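Local coordinates for alkylhydroperoxidase AhpD core: uncharacterized peroxidase-related protein (Ralstonia eutropha, PDB 2PRR) that is an uncharacterised peroxidase-related member of the carboxymuconolactone decarboxylase family, probably an AhpD-like alkylhydroperoxidase, at residues D[96-109]-D[182-194]. Numbering follows the deposited sequence.
Sequences AILRIYEKKPLVAD and RPNDEFFLMGRVP
Arg99 and Arg192 lay their guanidinium groups one on the other, centres 3.7 Å apart and planes inclined by 24°; the stacked pair shares one carboxylate, which probably helps the two cations lie so close. That carboxylate is Asp109: its OD2 receives Arg192 NH1 on the syn side at 3.0 Å, while OD1 forms a longer salt bridge with Arg99 NH1, whose hydrogen bond is weak. The carboxylate stands nearly perpendicular to the Arg192 guanidinium, at 85°, and its negative charge probably compensates in part for the two positive charges.

Hydrogen bonds at the edges fix both planes. Bent at chi3 (-63°), Arg99 turns NE and NH2 onto a single acceptor, Met190 O, at 3.1 and 3.0 Å respectively. Arg192 stays extended from CG to NE, and this NE donates to Phe188 O at 2.7 Å; a water accepts from Arg192 NH1 and donates to Pro105 O.

The backbone turn sets the approach of the two segments. In this type II turn, Leu189 to Arg192, Gly191 has positive phi and, lacking a side chain, lies close against the helix, its CA next to Ile100 CD1. Apolar contacts flank the turn: Ala96 CB meets Phe187 CD1 at 3.8 Å, and Ile100 CD1 lies against Met190 CG. CB and CG of Pro105 rest against the carbonyl oxygens of Gly191 and Arg192.

The contact thus joins the C-terminal tail to the end of helix 88-102 and the start of helix 107-114. Helix 71-84 touches Leu98 and Glu102, Phe37 packs edge-to-face with Phe187, and Phe188 of a second subunit reaches Leu106, beside helix 107-114.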
ATOM      1  N   ALA D  96     -19.382  14.184 -17.182  1.00 33.09           N
ATOM      2  CA  ALA D  96     -20.371  14.973 -17.919  1.00 34.39           C
ATOM      3  C   ALA D  96     -20.972  14.153 -19.034  1.00 34.00           C
ATOM      4  O   ALA D  96     -22.171  14.067 -19.168  1.00 36.30           O
ATOM      5  CB  ALA D  96     -19.733  16.226 -18.479  1.00 33.09           C
ATOM      6  N   ILE D  97     -20.111  13.493 -19.781  1.00 35.16           N
ATOM      7  CA  ILE D  97     -20.495  12.674 -20.919  1.00 34.44           C
ATOM      8  C   ILE D  97     -21.258  11.436 -20.458  1.00 35.34           C
ATOM      9  O   ILE D  97     -22.203  11.030 -21.104  1.00 34.67           O
ATOM     10  CB  ILE D  97     -19.259  12.293 -21.736  1.00 33.58           C
ATOM     11  CG1 ILE D  97     -18.519  13.560 -22.209  1.00 31.64           C
ATOM     12  CG2 ILE D  97     -19.658  11.451 -22.940  1.00 38.52           C
ATOM     13  CD1 ILE D  97     -17.081  13.329 -22.605  1.00 36.25           C
ATOM     14  N   LEU D  98     -20.832  10.832 -19.344  1.00 36.09           N
ATOM     15  CA  LEU D  98     -21.538   9.694 -18.750  1.00 34.59           C
ATOM     16  C   LEU D  98     -22.970  10.069 -18.344  1.00 36.39           C
ATOM     17  O   LEU D  98     -23.909   9.307 -18.588  1.00 39.33           O
ATOM     18  CB  LEU D  98     -20.767   9.191 -17.525  1.00 33.80           C
ATOM     19  CG  LEU D  98     -21.447   8.181 -16.613  1.00 30.20           C
ATOM     20  CD1 LEU D  98     -21.986   7.023 -17.363  1.00 31.35           C
ATOM     21  CD2 LEU D  98     -20.449   7.748 -15.535  1.00 31.19           C
ATOM     22  N   ARG D  99     -23.130  11.231 -17.711  1.00 36.82           N
ATOM     23  CA  ARG D  99     -24.451  11.720 -17.297  1.00 37.10           C
ATOM     24  C   ARG D  99     -25.359  11.957 -18.486  1.00 37.11           C
ATOM     25  O   ARG D  99     -26.519  11.621 -18.449  1.00 36.69           O
ATOM     26  CB  ARG D  99     -24.346  13.011 -16.482  1.00 37.31           C
ATOM     27  CG  ARG D  99     -23.787  12.798 -15.058  1.00 33.54           C
ATOM     28  CD  ARG D  99     -23.923  14.057 -14.261  1.00 37.26           C
ATOM     29  NE  ARG D  99     -23.145  15.172 -14.797  1.00 30.92           N
ATOM     30  CZ  ARG D  99     -21.902  15.448 -14.428  1.00 31.83           C
ATOM     31  NH1 ARG D  99     -21.273  14.695 -13.526  1.00 27.34           N
ATOM     32  NH2 ARG D  99     -21.274  16.476 -14.956  1.00 29.19           N
ATOM     33  N   ILE D 100     -24.810  12.545 -19.527  1.00 38.95           N
ATOM     34  CA  ILE D 100     -25.547  12.801 -20.762  1.00 39.95           C
ATOM     35  C   ILE D 100     -25.999  11.503 -21.433  1.00 41.50           C
ATOM     36  O   ILE D 100     -27.161  11.384 -21.816  1.00 43.11           O
ATOM     37  CB  ILE D 100     -24.661  13.565 -21.768  1.00 40.84           C
ATOM     38  CG1 ILE D 100     -24.339  14.980 -21.280  1.00 38.12           C
ATOM     39  CG2 ILE D 100     -25.324  13.642 -23.151  1.00 42.40           C
ATOM     40  CD1 ILE D 100     -25.480  15.954 -21.394  1.00 41.63           C
ATOM     41  N   TYR D 101     -25.085  10.542 -21.588  1.00 42.89           N
ATOM     42  CA  TYR D 101     -25.408   9.273 -22.255  1.00 44.44           C
ATOM     43  C   TYR D 101     -26.403   8.414 -21.499  1.00 45.83           C
ATOM     44  O   TYR D 101     -27.310   7.835 -22.103  1.00 46.38           O
ATOM     45  CB  TYR D 101     -24.155   8.410 -22.562  1.00 44.23           C
ATOM     46  CG  TYR D 101     -23.238   8.920 -23.672  1.00 44.71           C
ATOM     47  CD1 TYR D 101     -23.691   9.789 -24.660  1.00 47.21           C
ATOM     48  CD2 TYR D 101     -21.942   8.440 -23.796  1.00 44.56           C
ATOM     49  CE1 TYR D 101     -22.861  10.233 -25.661  1.00 43.35           C
ATOM     50  CE2 TYR D 101     -21.112   8.879 -24.813  1.00 43.61           C
ATOM     51  CZ  TYR D 101     -21.590   9.777 -25.738  1.00 43.34           C
ATOM     52  OH  TYR D 101     -20.794  10.225 -26.767  1.00 50.53           O
ATOM     53  N   GLU D 102     -26.227   8.308 -20.190  1.00 45.62           N
ATOM     54  CA  GLU D 102     -27.120   7.496 -19.384  1.00 45.87           C
ATOM     55  C   GLU D 102     -28.424   8.178 -19.009  1.00 45.67           C
ATOM     56  O   GLU D 102     -29.375   7.501 -18.631  1.00 45.77           O
ATOM     57  CB  GLU D 102     -26.397   7.065 -18.121  1.00 45.61           C
ATOM     58  CG  GLU D 102     -25.313   6.061 -18.371  1.00 47.38           C
ATOM     59  CD  GLU D 102     -25.840   4.679 -18.707  1.00 50.66           C
ATOM     60  OE1 GLU D 102     -27.001   4.365 -18.352  1.00 53.50           O
ATOM     61  OE2 GLU D 102     -25.068   3.893 -19.297  1.00 40.76           O
ATOM     62  N   LYS D 103     -28.464   9.503 -19.133  1.00 47.17           N
ATOM     63  CA  LYS D 103     -29.591  10.326 -18.709  1.00 47.97           C
ATOM     64  C   LYS D 103     -29.822  10.087 -17.200  1.00 47.17           C
ATOM     65  O   LYS D 103     -30.935   9.843 -16.770  1.00 48.14           O
ATOM     66  CB  LYS D 103     -30.841  10.049 -19.562  1.00 46.81           C
ATOM     67  CG  LYS D 103     -30.640  10.312 -21.060  1.00 51.95           C
ATOM     68  CD  LYS D 103     -31.890   9.973 -21.897  1.00 49.67           C
ATOM     69  N   LYS D 104     -28.742  10.136 -16.417  1.00 47.02           N
ATOM     70  CA  LYS D 104     -28.762   9.882 -14.971  1.00 45.68           C
ATOM     71  C   LYS D 104     -27.761  10.821 -14.298  1.00 43.80           C
ATOM     72  O   LYS D 104     -26.585  10.457 -14.147  1.00 44.82           O
ATOM     73  CB  LYS D 104     -28.405   8.429 -14.681  1.00 45.15           C
ATOM     74  CG  LYS D 104     -29.502   7.446 -15.045  1.00 48.46           C
ATOM     75  CD  LYS D 104     -29.129   5.997 -14.710  1.00 51.17           C
ATOM     76  CE  LYS D 104     -29.004   5.748 -13.196  1.00 62.04           C
ATOM     77  NZ  LYS D 104     -28.839   4.300 -12.816  1.00 59.16           N
ATOM     78  N   PRO D 105     -28.221  12.010 -13.861  1.00 40.90           N
ATOM     79  CA  PRO D 105     -27.384  13.073 -13.284  1.00 39.58           C
ATOM     80  C   PRO D 105     -26.527  12.701 -12.081  1.00 38.22           C
ATOM     81  O   PRO D 105     -25.539  13.387 -11.788  1.00 38.40           O
ATOM     82  CB  PRO D 105     -28.409  14.104 -12.811  1.00 38.56           C
ATOM     83  CG  PRO D 105     -29.577  13.879 -13.607  1.00 39.99           C
ATOM     84  CD  PRO D 105     -29.639  12.414 -13.868  1.00 41.78           C
ATOM     85  N   LEU D 106     -26.922  11.640 -11.384  1.00 37.19           N
ATOM     86  CA  LEU D 106     -26.247  11.226 -10.168  1.00 36.30           C
ATOM     87  C   LEU D 106     -25.173  10.181 -10.345  1.00 35.99           C
ATOM     88  O   LEU D 106     -24.244  10.128  -9.529  1.00 37.02           O
ATOM     89  CB  LEU D 106     -27.266  10.649  -9.186  1.00 35.87           C
ATOM     90  CG  LEU D 106     -28.604  11.365  -8.931  1.00 37.39           C
ATOM     91  CD1 LEU D 106     -29.224  10.686  -7.725  1.00 36.30           C
ATOM     92  CD2 LEU D 106     -28.513  12.902  -8.707  1.00 35.89           C
ATOM     93  N   VAL D 107     -25.293   9.370 -11.397  1.00 34.96           N
ATOM     94  CA  VAL D 107     -24.444   8.186 -11.620  1.00 35.58           C
ATOM     95  C   VAL D 107     -22.934   8.440 -11.743  1.00 34.45           C
ATOM     96  O   VAL D 107     -22.139   7.673 -11.225  1.00 34.33           O
ATOM     97  CB  VAL D 107     -24.975   7.362 -12.852  1.00 34.98           C
ATOM     98  CG1 VAL D 107     -24.631   8.056 -14.188  1.00 37.43           C
ATOM     99  CG2 VAL D 107     -24.441   5.952 -12.836  1.00 41.12           C
ATOM    100  N   ALA D 108     -22.541   9.515 -12.412  1.00 34.03           N
ATOM    101  CA  ALA D 108     -21.130   9.814 -12.593  1.00 34.02           C
ATOM    102  C   ALA D 108     -20.447  10.181 -11.296  1.00 33.12           C
ATOM    103  O   ALA D 108     -19.299   9.813 -11.075  1.00 34.68           O
ATOM    104  CB  ALA D 108     -20.942  10.913 -13.607  1.00 32.74           C
ATOM    105  N   ASP D 109     -21.129  10.904 -10.430  1.00 32.34           N
ATOM    106  CA  ASP D 109     -20.514  11.255  -9.130  1.00 33.17           C
ATOM    107  C   ASP D 109     -20.327  10.016  -8.241  1.00 31.51           C
ATOM    108  O   ASP D 109     -19.359   9.936  -7.496  1.00 31.69           O
ATOM    109  CB  ASP D 109     -21.316  12.329  -8.377  1.00 31.39           C
ATOM    110  CG  ASP D 109     -21.605  13.569  -9.227  1.00 39.89           C
ATOM    111  OD1 ASP D 109     -21.840  13.443 -10.458  1.00 42.03           O
ATOM    112  OD2 ASP D 109     -21.642  14.667  -8.642  1.00 51.41           O
ATOM    113  N   ARG D 182      -6.564  21.051 -17.734  1.00 30.75           N
ATOM    114  CA  ARG D 182      -7.689  21.623 -16.998  1.00 28.85           C
ATOM    115  C   ARG D 182      -9.048  21.380 -17.648  1.00 30.80           C
ATOM    116  O   ARG D 182      -9.270  21.763 -18.815  1.00 30.75           O
ATOM    117  CB  ARG D 182      -7.488  23.133 -16.820  1.00 25.39           C
ATOM    118  CG  ARG D 182      -8.492  23.775 -15.870  1.00 26.93           C
ATOM    119  CD  ARG D 182      -8.522  25.310 -15.930  1.00 31.21           C
ATOM    120  NE  ARG D 182      -9.656  25.823 -15.150  1.00 32.21           N
ATOM    121  CZ  ARG D 182      -9.635  26.059 -13.835  1.00 26.30           C
ATOM    122  NH1 ARG D 182      -8.537  25.908 -13.112  1.00 28.82           N
ATOM    123  NH2 ARG D 182     -10.732  26.484 -13.235  1.00 32.52           N
ATOM    124  N   PRO D 183      -9.972  20.770 -16.881  1.00 31.31           N
ATOM    125  CA  PRO D 183     -11.304  20.542 -17.408  1.00 31.10           C
ATOM    126  C   PRO D 183     -12.057  21.857 -17.641  1.00 33.26           C
ATOM    127  O   PRO D 183     -11.968  22.793 -16.836  1.00 32.10           O
ATOM    128  CB  PRO D 183     -11.987  19.688 -16.342  1.00 30.71           C
ATOM    129  CG  PRO D 183     -11.106  19.780 -15.092  1.00 27.34           C
ATOM    130  CD  PRO D 183      -9.792  20.270 -15.493  1.00 29.07           C
ATOM    131  N   ASN D 184     -12.782  21.911 -18.749  1.00 33.15           N
ATOM    132  CA  ASN D 184     -13.556  23.081 -19.105  1.00 34.14           C
ATOM    133  C   ASN D 184     -14.699  23.286 -18.122  1.00 34.88           C
ATOM    134  O   ASN D 184     -15.192  22.335 -17.526  1.00 35.69           O
ATOM    135  CB  ASN D 184     -14.129  22.957 -20.528  1.00 34.07           C
ATOM    136  CG  ASN D 184     -13.092  22.598 -21.547  1.00 30.07           C
ATOM    137  OD1 ASN D 184     -12.576  21.466 -21.571  1.00 29.66           O
ATOM    138  ND2 ASN D 184     -12.801  23.531 -22.432  1.00 32.16           N
ATOM    139  N   ASP D 185     -15.111  24.541 -17.963  1.00 36.17           N
ATOM    140  CA  ASP D 185     -16.170  24.914 -17.033  1.00 36.83           C
ATOM    141  C   ASP D 185     -17.486  24.246 -17.363  1.00 35.89           C
ATOM    142  O   ASP D 185     -18.258  23.913 -16.479  1.00 35.71           O
ATOM    143  CB  ASP D 185     -16.390  26.442 -17.052  1.00 39.32           C
ATOM    144  CG  ASP D 185     -15.268  27.233 -16.371  1.00 41.77           C
ATOM    145  OD1 ASP D 185     -14.277  26.641 -15.883  1.00 42.38           O
ATOM    146  OD2 ASP D 185     -15.398  28.477 -16.336  1.00 43.23           O
ATOM    147  N   GLU D 186     -17.732  24.062 -18.646  1.00 37.31           N
ATOM    148  CA  GLU D 186     -18.981  23.511 -19.122  1.00 38.12           C
ATOM    149  C   GLU D 186     -19.213  22.077 -18.665  1.00 38.97           C
ATOM    150  O   GLU D 186     -20.358  21.679 -18.452  1.00 40.94           O
ATOM    151  CB  GLU D 186     -19.052  23.546 -20.648  1.00 39.59           C
ATOM    152  CG  GLU D 186     -19.041  24.934 -21.284  1.00 38.84           C
ATOM    153  CD  GLU D 186     -17.663  25.553 -21.372  1.00 42.08           C
ATOM    154  OE1 GLU D 186     -16.706  25.055 -20.725  1.00 46.18           O
ATOM    155  OE2 GLU D 186     -17.542  26.555 -22.088  1.00 45.29           O
ATOM    156  N   PHE D 187     -18.149  21.295 -18.533  1.00 37.96           N
ATOM    157  CA  PHE D 187     -18.297  19.905 -18.099  1.00 38.03           C
ATOM    158  C   PHE D 187     -18.872  19.742 -16.692  1.00 38.27           C
ATOM    159  O   PHE D 187     -19.648  18.812 -16.463  1.00 40.00           O
ATOM    160  CB  PHE D 187     -16.959  19.152 -18.152  1.00 37.23           C
ATOM    161  CG  PHE D 187     -16.441  18.908 -19.543  1.00 36.63           C
ATOM    162  CD1 PHE D 187     -17.236  18.271 -20.495  1.00 30.02           C
ATOM    163  CD2 PHE D 187     -15.131  19.221 -19.870  1.00 32.89           C
ATOM    164  CE1 PHE D 187     -16.762  18.015 -21.751  1.00 35.10           C
ATOM    165  CE2 PHE D 187     -14.647  18.969 -21.134  1.00 37.12           C
ATOM    166  CZ  PHE D 187     -15.475  18.370 -22.087  1.00 37.42           C
ATOM    167  N   PHE D 188     -18.479  20.632 -15.768  1.00 38.54           N
ATOM    168  CA  PHE D 188     -18.876  20.556 -14.348  1.00 36.64           C
ATOM    169  C   PHE D 188     -20.396  20.572 -14.153  1.00 37.75           C
ATOM    170  O   PHE D 188     -20.920  19.870 -13.309  1.00 37.23           O
ATOM    171  CB  PHE D 188     -18.242  21.693 -13.531  1.00 34.09           C
ATOM    172  CG  PHE D 188     -16.741  21.547 -13.255  1.00 24.74           C
ATOM    173  CD1 PHE D 188     -15.809  21.910 -14.190  1.00 28.14           C
ATOM    174  CD2 PHE D 188     -16.282  21.160 -12.003  1.00 34.19           C
ATOM    175  CE1 PHE D 188     -14.438  21.833 -13.927  1.00 26.60           C
ATOM    176  CE2 PHE D 188     -14.902  21.071 -11.714  1.00 22.85           C
ATOM    177  CZ  PHE D 188     -13.984  21.401 -12.661  1.00 31.72           C
ATOM    178  N   LEU D 189     -21.099  21.342 -14.971  1.00 39.54           N
ATOM    179  CA  LEU D 189     -22.554  21.486 -14.867  1.00 41.43           C
ATOM    180  C   LEU D 189     -23.381  20.651 -15.874  1.00 40.62           C
ATOM    181  O   LEU D 189     -24.559  20.385 -15.649  1.00 40.04           O
ATOM    182  CB  LEU D 189     -22.881  22.981 -15.019  1.00 40.22           C
ATOM    183  CG  LEU D 189     -24.308  23.485 -14.835  1.00 43.59           C
ATOM    184  CD1 LEU D 189     -25.009  22.933 -13.582  1.00 47.06           C
ATOM    185  CD2 LEU D 189     -24.252  25.011 -14.791  1.00 44.56           C
HETATM  186  N   MSE D 190     -22.752  20.253 -16.968  1.00 40.75           N
HETATM  187  CA  MSE D 190     -23.385  19.487 -18.043  1.00 42.39           C
HETATM  188  C   MSE D 190     -23.916  18.114 -17.632  1.00 42.27           C
HETATM  189  O   MSE D 190     -23.186  17.312 -17.053  1.00 42.68           O
HETATM  190  CB  MSE D 190     -22.351  19.324 -19.147  1.00 43.29           C
HETATM  191  CG  MSE D 190     -22.745  18.525 -20.349  1.00 42.42           C
HETATM  192 SE   MSE D 190     -21.210  18.470 -21.521  0.75 45.84          SE
HETATM  193  CE  MSE D 190     -20.962  20.354 -21.848  1.00 43.25           C
ATOM    194  N   GLY D 191     -25.182  17.844 -17.955  1.00 41.64           N
ATOM    195  CA  GLY D 191     -25.831  16.570 -17.606  1.00 43.03           C
ATOM    196  C   GLY D 191     -26.417  16.435 -16.195  1.00 43.24           C
ATOM    197  O   GLY D 191     -26.982  15.391 -15.848  1.00 43.08           O
ATOM    198  N   ARG D 192     -26.298  17.478 -15.379  1.00 44.84           N
ATOM    199  CA  ARG D 192     -26.813  17.459 -14.016  1.00 46.69           C
ATOM    200  C   ARG D 192     -28.311  17.809 -13.931  1.00 50.00           C
ATOM    201  O   ARG D 192     -28.969  17.497 -12.940  1.00 49.34           O
ATOM    202  CB  ARG D 192     -25.981  18.382 -13.132  1.00 45.79           C
ATOM    203  CG  ARG D 192     -24.520  18.020 -13.110  1.00 40.46           C
ATOM    204  CD  ARG D 192     -23.801  18.745 -11.990  1.00 45.18           C
ATOM    205  NE  ARG D 192     -22.448  18.236 -11.756  1.00 38.70           N
ATOM    206  CZ  ARG D 192     -22.163  17.083 -11.146  1.00 44.62           C
ATOM    207  NH1 ARG D 192     -23.132  16.290 -10.696  1.00 45.62           N
ATOM    208  NH2 ARG D 192     -20.892  16.723 -10.981  1.00 43.01           N
ATOM    209  N   VAL D 193     -28.844  18.444 -14.970  1.00 54.10           N
ATOM    210  CA  VAL D 193     -30.247  18.812 -15.026  1.00 57.41           C
ATOM    211  C   VAL D 193     -30.864  18.002 -16.162  1.00 60.54           C
ATOM    212  O   VAL D 193     -30.546  18.257 -17.316  1.00 61.09           O
ATOM    213  CB  VAL D 193     -30.389  20.304 -15.318  1.00 57.91           C
ATOM    214  CG1 VAL D 193     -31.871  20.692 -15.389  1.00 58.26           C
ATOM    215  CG2 VAL D 193     -29.614  21.123 -14.259  1.00 54.97           C
ATOM    216  N   PRO D 194     -31.743  17.023 -15.844  1.00 64.16           N
ATOM    217  CA  PRO D 194     -32.353  16.087 -16.829  1.00 65.67           C
ATOM    218  C   PRO D 194     -32.647  16.597 -18.264  1.00 66.25           C
ATOM    219  O   PRO D 194     -33.055  17.745 -18.471  1.00 65.66           O
ATOM    220  CB  PRO D 194     -33.645  15.659 -16.131  1.00 66.17           C
ATOM    221  CG  PRO D 194     -33.278  15.665 -14.651  1.00 66.96           C
ATOM    222  CD  PRO D 194     -32.230  16.750 -14.472  1.00 65.24           C
TER
HETATM  223  O   HOH W   1     -25.872  15.813 -10.589  1.00 32.11           O